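Local coordinates for protein beta-lactamase (Sphaerobacter thermophilus, PDB 4EWF) that probably hydrolyses beta-lactams to substituted beta-amino acids, as a member of the class A beta-lactamase family, at residues Y63-D67 with A68-A72; L144-K147 with M148-R151. All coordinates share one frame; numbering follows the deposited sequence. Where two conformers were deposited one is given.

Interaction 1 of 2, residues Y63-D67 with A68-A72; sequences YRAVD and AGERA
Ala68 meets the last turn of helix 55-67 through its backbone. Its N donates to Arg64 O at 2.9 Å, the i to i+4 spacing of a helix. Its CB sits close to the same carbonyl oxygen. Gly69 comes next and is the first residue to leave helical geometry, with a positive phi of 75°. Its N reaches back to Val66 O at 3.0 Å. Glu70 N then bonds to Ala65 O at 2.8 Å. These last two bonds and the glycine make a Schellman motif. The Glu70 side chain extends back past the helix, with CG anti to its own carbonyl carbon. This carries OE2 alongside Ala65, 3.6 Å from CB. Arg71 has an extended backbone and runs beside the last turn, in the loop before strand 76-78. Its CG rests on Ala65 CB at 3.9 Å. Its carbonyl oxygen takes a nearly straight CH...O contact from Val66 CA, at 3.4 Å. The Val66 side chain flanks the same oxygen, with CG2 3.8 Å from Arg71 O. The polar ends of Arg64 and Asp67 work elsewhere. Arg64 bonds to Ala179 O and Ser136, and Asp67 to Ser184 and to Ser181 N. The chemistry is that of a C-terminal helix cap. Arg64 O keeps its ordinary helical partner. Ala65 O and Val66 O lie where the helix stops, and the N-H groups of Glu70 and Gly69 satisfy them.

Interaction 2 of 2, residues L144-K147 with M148-R151; sequences LSRK and MKGR
The loop between helix 127-136 and strand 161-162 holds this contact, at a place consistent with the start of the omega loop of class A beta-lactamases. Arg146 is its centre. Two conformers of it were modelled, and the one described has CG anti to the backbone N (chi1 173°) and an extended chain to NE. Its contacts with Arg151, Lys149 and the water are described for this conformer and are doubtful for the other. The guanidinium reaches Arg151, where NH2 donates to Arg151 O at 3.0 Å. The donor sits above the carbonyl plane. Lys149 crosses at about a right angle and lays CD over one guanidinium face, 3.3 Å above the plane and offset toward the rim. Arg151 NH2 lies 3.7 Å from Arg146 NH2. A water accepts from Arg151 NH2 at 2.9 Å and weakly from Arg146 NH2. Selenomethionine Met148 bends back so that CE touches Arg146 O at 3.4 Å and Leu144 CD1 at 4.0 Å. The hydrogen bond to Arg146 O comes from Asn160 ND2. Lys147 points elsewhere, to a salt bridge with Asp123. The like charges are probably offset by Arg151 O and by Glu157 at Arg146 NH1, with the water bonded mainly to Arg151 NH2.

How the interactions relate
Interaction 1 precedes interaction 2 along the chain. Their centres are 24 Å apart and their nearest atoms about 12 Å, so they do not touch. Both can be related to the probable active site. Ser52 and Lys55 fit the SxxK pattern of serine beta-lactamases, and Lys55 opens helix 55-67. Interaction 1 closes the other end of that helix, at the surface of the molecule. Interaction 2 lies nearer the centre of the chain, 15 Å from it against 22 Å for interaction 1. Its Met148 side chain reaches residues of the probable SxxK motif, so that part of interaction 2 lies beside the likely active site, while residues 63-72 are linked to it through the helix.

Interaction 1 of 2, residues Y63-D67 with A68-A72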
loop_
_atom_site.group_PDB
_atom_site.type_symbol
_atom_site.label_atom_id
_atom_site.label_comp_id
_atom_site.label_asym_id
_atom_site.label_seq_id
_atom_site.Cartn_x
_atom_site.Cartn_y
_atom_site.Cartn_z
ATOM N N TYR A 63 -14.736 2.083 -4.065
ATOM C CA TYR A 63 -15.453 0.962 -4.675
ATOM C C TYR A 63 -16.712 0.559 -3.907
ATOM O O TYR A 63 -17.687 0.099 -4.511
ATOM C CB TYR A 63 -14.536 -0.245 -4.928
ATOM C CG TYR A 63 -13.642 -0.041 -6.135
ATOM C CD1 TYR A 63 -13.993 -0.564 -7.378
ATOM C CD2 TYR A 63 -12.477 0.709 -6.045
ATOM C CE1 TYR A 63 -13.193 -0.369 -8.494
ATOM C CE2 TYR A 63 -11.670 0.916 -7.155
ATOM C CZ TYR A 63 -12.033 0.370 -8.381
ATOM O OH TYR A 63 -11.238 0.579 -9.489
ATOM N N ARG A 64 -16.709 0.739 -2.586
ATOM C CA ARG A 64 -17.915 0.466 -1.798
ATOM C C ARG A 64 -19.024 1.441 -2.177
ATOM O O ARG A 64 -20.199 1.076 -2.216
ATOM C CB ARG A 64 -17.637 0.562 -0.297
ATOM C CG ARG A 64 -16.782 -0.560 0.249
ATOM C CD ARG A 64 -16.911 -0.648 1.753
ATOM N NE ARG A 64 -16.062 -1.702 2.290
ATOM C CZ ARG A 64 -15.841 -1.892 3.588
ATOM N NH1 ARG A 64 -16.404 -1.091 4.487
ATOM N NH2 ARG A 64 -15.048 -2.879 3.989
ATOM N N ALA A 65 -18.638 2.685 -2.462
ATOM C CA ALA A 65 -19.591 3.687 -2.939
ATOM C C ALA A 65 -20.169 3.264 -4.288
ATOM O O ALA A 65 -21.368 3.425 -4.546
ATOM C CB ALA A 65 -18.908 5.059 -3.056
ATOM N N VAL A 66 -19.306 2.738 -5.155
ATOM C CA VAL A 66 -19.740 2.221 -6.449
ATOM C C VAL A 66 -20.670 1.023 -6.252
ATOM O O VAL A 66 -21.696 0.928 -6.915
ATOM C CB VAL A 66 -18.545 1.824 -7.350
ATOM C CG1 VAL A 66 -19.039 1.186 -8.647
ATOM C CG2 VAL A 66 -17.683 3.039 -7.654
ATOM N N ASP A 67 -20.325 0.125 -5.327
ATOM C CA ASP A 67 -21.198 -1.019 -5.026
ATOM C C ASP A 67 -22.586 -0.567 -4.558
ATOM O O ASP A 67 -23.597 -1.145 -4.946
ATOM C CB ASP A 67 -20.584 -1.939 -3.960
ATOM C CG ASP A 67 -19.344 -2.675 -4.450
ATOM O OD1 ASP A 67 -19.139 -2.758 -5.680
ATOM O OD2 ASP A 67 -18.580 -3.179 -3.595
ATOM N N ALA A 68 -22.622 0.468 -3.721
ATOM C CA ALA A 68 -23.874 0.971 -3.164
ATOM C C ALA A 68 -24.638 1.794 -4.196
ATOM O O ALA A 68 -25.769 2.235 -3.950
ATOM C CB ALA A 68 -23.600 1.805 -1.921
ATOM N N GLY A 69 -24.009 2.001 -5.349
ATOM C CA GLY A 69 -24.624 2.754 -6.427
ATOM C C GLY A 69 -24.636 4.246 -6.153
ATOM O O GLY A 69 -25.398 4.986 -6.773
ATOM N N GLU A 70 -23.794 4.691 -5.224
ATOM C CA GLU A 70 -23.721 6.112 -4.883
ATOM C C GLU A 70 -22.962 6.905 -5.950
ATOM O O GLU A 70 -23.221 8.091 -6.147
ATOM C CB GLU A 70 -23.089 6.319 -3.506
ATOM C CG GLU A 70 -23.902 5.764 -2.341
ATOM C CD GLU A 70 -23.074 5.626 -1.064
ATOM O OE1 GLU A 70 -23.672 5.416 0.015
ATOM O OE2 GLU A 70 -21.827 5.723 -1.141
ATOM N N ARG A 71 -22.024 6.254 -6.631
ATOM C CA ARG A 71 -21.364 6.863 -7.788
ATOM C C ARG A 71 -20.909 5.787 -8.768
ATOM O O ARG A 71 -21.057 4.600 -8.490
ATOM C CB ARG A 71 -20.208 7.780 -7.372
ATOM C CG ARG A 71 -19.452 7.322 -6.148
ATOM C CD ARG A 71 -18.451 8.379 -5.675
ATOM N NE ARG A 71 -19.035 9.410 -4.814
ATOM C CZ ARG A 71 -19.400 10.621 -5.228
ATOM N NH1 ARG A 71 -19.264 10.966 -6.504
ATOM N NH2 ARG A 71 -19.904 11.490 -4.364
ATOM N N ALA A 72 -20.391 6.205 -9.919
ATOM C CA ALA A 72 -19.977 5.272 -10.965
ATOM C C ALA A 72 -18.577 5.614 -11.477
ATOM O O ALA A 72 -18.167 6.782 -11.462
ATOM C CB ALA A 72 -20.993 5.275 -12.120
#

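Interaction 2 of 2, residues L144-K147 with M148-R151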
loop_
_atom_site.group_PDB
_atom_site.type_symbol
_atom_site.label_atom_id
_atom_site.label_comp_id
_atom_site.label_asym_id
_atom_site.label_seq_id
_atom_site.Cartn_x
_atom_site.Cartn_y
_atom_site.Cartn_z
ATOM N N LEU A 144 -7.212 7.634 8.437
ATOM C CA LEU A 144 -6.980 8.718 7.495
ATOM C C LEU A 144 -7.587 9.983 8.100
ATOM O O LEU A 144 -8.799 10.072 8.290
ATOM C CB LEU A 144 -7.637 8.417 6.142
ATOM C CG LEU A 144 -7.570 9.587 5.156
ATOM C CD1 LEU A 144 -6.128 9.824 4.763
ATOM C CD2 LEU A 144 -8.417 9.312 3.927
ATOM N N SER A 145 -6.743 10.954 8.429
ATOM C CA SER A 145 -7.208 12.166 9.087
ATOM C C SER A 145 -6.631 13.401 8.411
ATOM O O SER A 145 -6.995 14.519 8.741
ATOM C CB SER A 145 -6.832 12.144 10.577
ATOM O OG SER A 145 -7.482 11.060 11.244
ATOM N N ARG A 146 -5.743 13.188 7.438
ATOM C CA ARG A 146 -4.980 14.278 6.815
ATOM C C ARG A 146 -4.857 14.080 5.295
ATOM O O ARG A 146 -4.413 13.017 4.842
ATOM C CB ARG A 146 -3.592 14.342 7.472
ATOM C CG ARG A 146 -2.568 15.306 6.868
ATOM C CD ARG A 146 -1.244 15.186 7.640
ATOM N NE ARG A 146 -0.066 15.629 6.891
ATOM C CZ ARG A 146 0.487 16.827 7.018
ATOM N NH1 ARG A 146 -0.036 17.711 7.858
ATOM N NH2 ARG A 146 1.560 17.144 6.303
ATOM N N LYS A 147 -5.253 15.090 4.510
ATOM C CA LYS A 147 -5.106 15.030 3.055
ATOM C C LYS A 147 -3.631 14.955 2.702
ATOM O O LYS A 147 -2.761 15.180 3.557
ATOM C CB LYS A 147 -5.708 16.282 2.396
ATOM C CG LYS A 147 -7.224 16.231 2.178
ATOM C CD LYS A 147 -7.690 17.446 1.379
ATOM C CE LYS A 147 -9.133 17.328 0.910
ATOM N NZ LYS A 147 -9.617 18.638 0.341
HETATM N N MSE A 148 -3.346 14.647 1.444
HETATM C CA MSE A 148 -1.965 14.504 1.007
HETATM C C MSE A 148 -1.321 15.873 0.838
HETATM O O MSE A 148 -1.907 16.762 0.219
HETATM C CB MSE A 148 -1.896 13.718 -0.303
HETATM C CG MSE A 148 -2.542 12.369 -0.217
HETATM SE SE MSE A 148 -1.734 11.189 1.132
HETATM C CE MSE A 148 -3.282 11.005 2.278
ATOM N N LYS A 149 -0.128 16.040 1.411
ATOM C CA LYS A 149 0.624 17.293 1.286
ATOM C C LYS A 149 2.064 17.089 0.806
ATOM O O LYS A 149 2.772 18.053 0.555
ATOM C CB LYS A 149 0.616 18.057 2.613
ATOM C CG LYS A 149 -0.771 18.489 3.048
ATOM C CD LYS A 149 -0.837 18.754 4.539
ATOM C CE LYS A 149 -2.286 18.857 5.011
ATOM N NZ LYS A 149 -3.032 19.957 4.330
ATOM N N GLY A 150 2.489 15.834 0.693
ATOM C CA GLY A 150 3.856 15.520 0.303
ATOM C C GLY A 150 4.897 15.626 1.416
ATOM O O GLY A 150 6.099 15.558 1.161
ATOM N N ARG A 151 4.448 15.798 2.656
ATOM C CA ARG A 151 5.375 15.929 3.781
ATOM C C ARG A 151 4.770 15.313 5.035
ATOM O O ARG A 151 3.545 15.172 5.135
ATOM C CB ARG A 151 5.734 17.397 4.023
ATOM C CG ARG A 151 4.529 18.291 4.264
ATOM C CD ARG A 151 4.962 19.697 4.638
ATOM N NE ARG A 151 4.078 20.713 4.068
ATOM C CZ ARG A 151 2.968 21.160 4.650
ATOM N NH1 ARG A 151 2.231 22.089 4.051
ATOM N NH2 ARG A 151 2.595 20.679 5.830
HETATM O O HOH W 1 3.672 19.093 7.970
#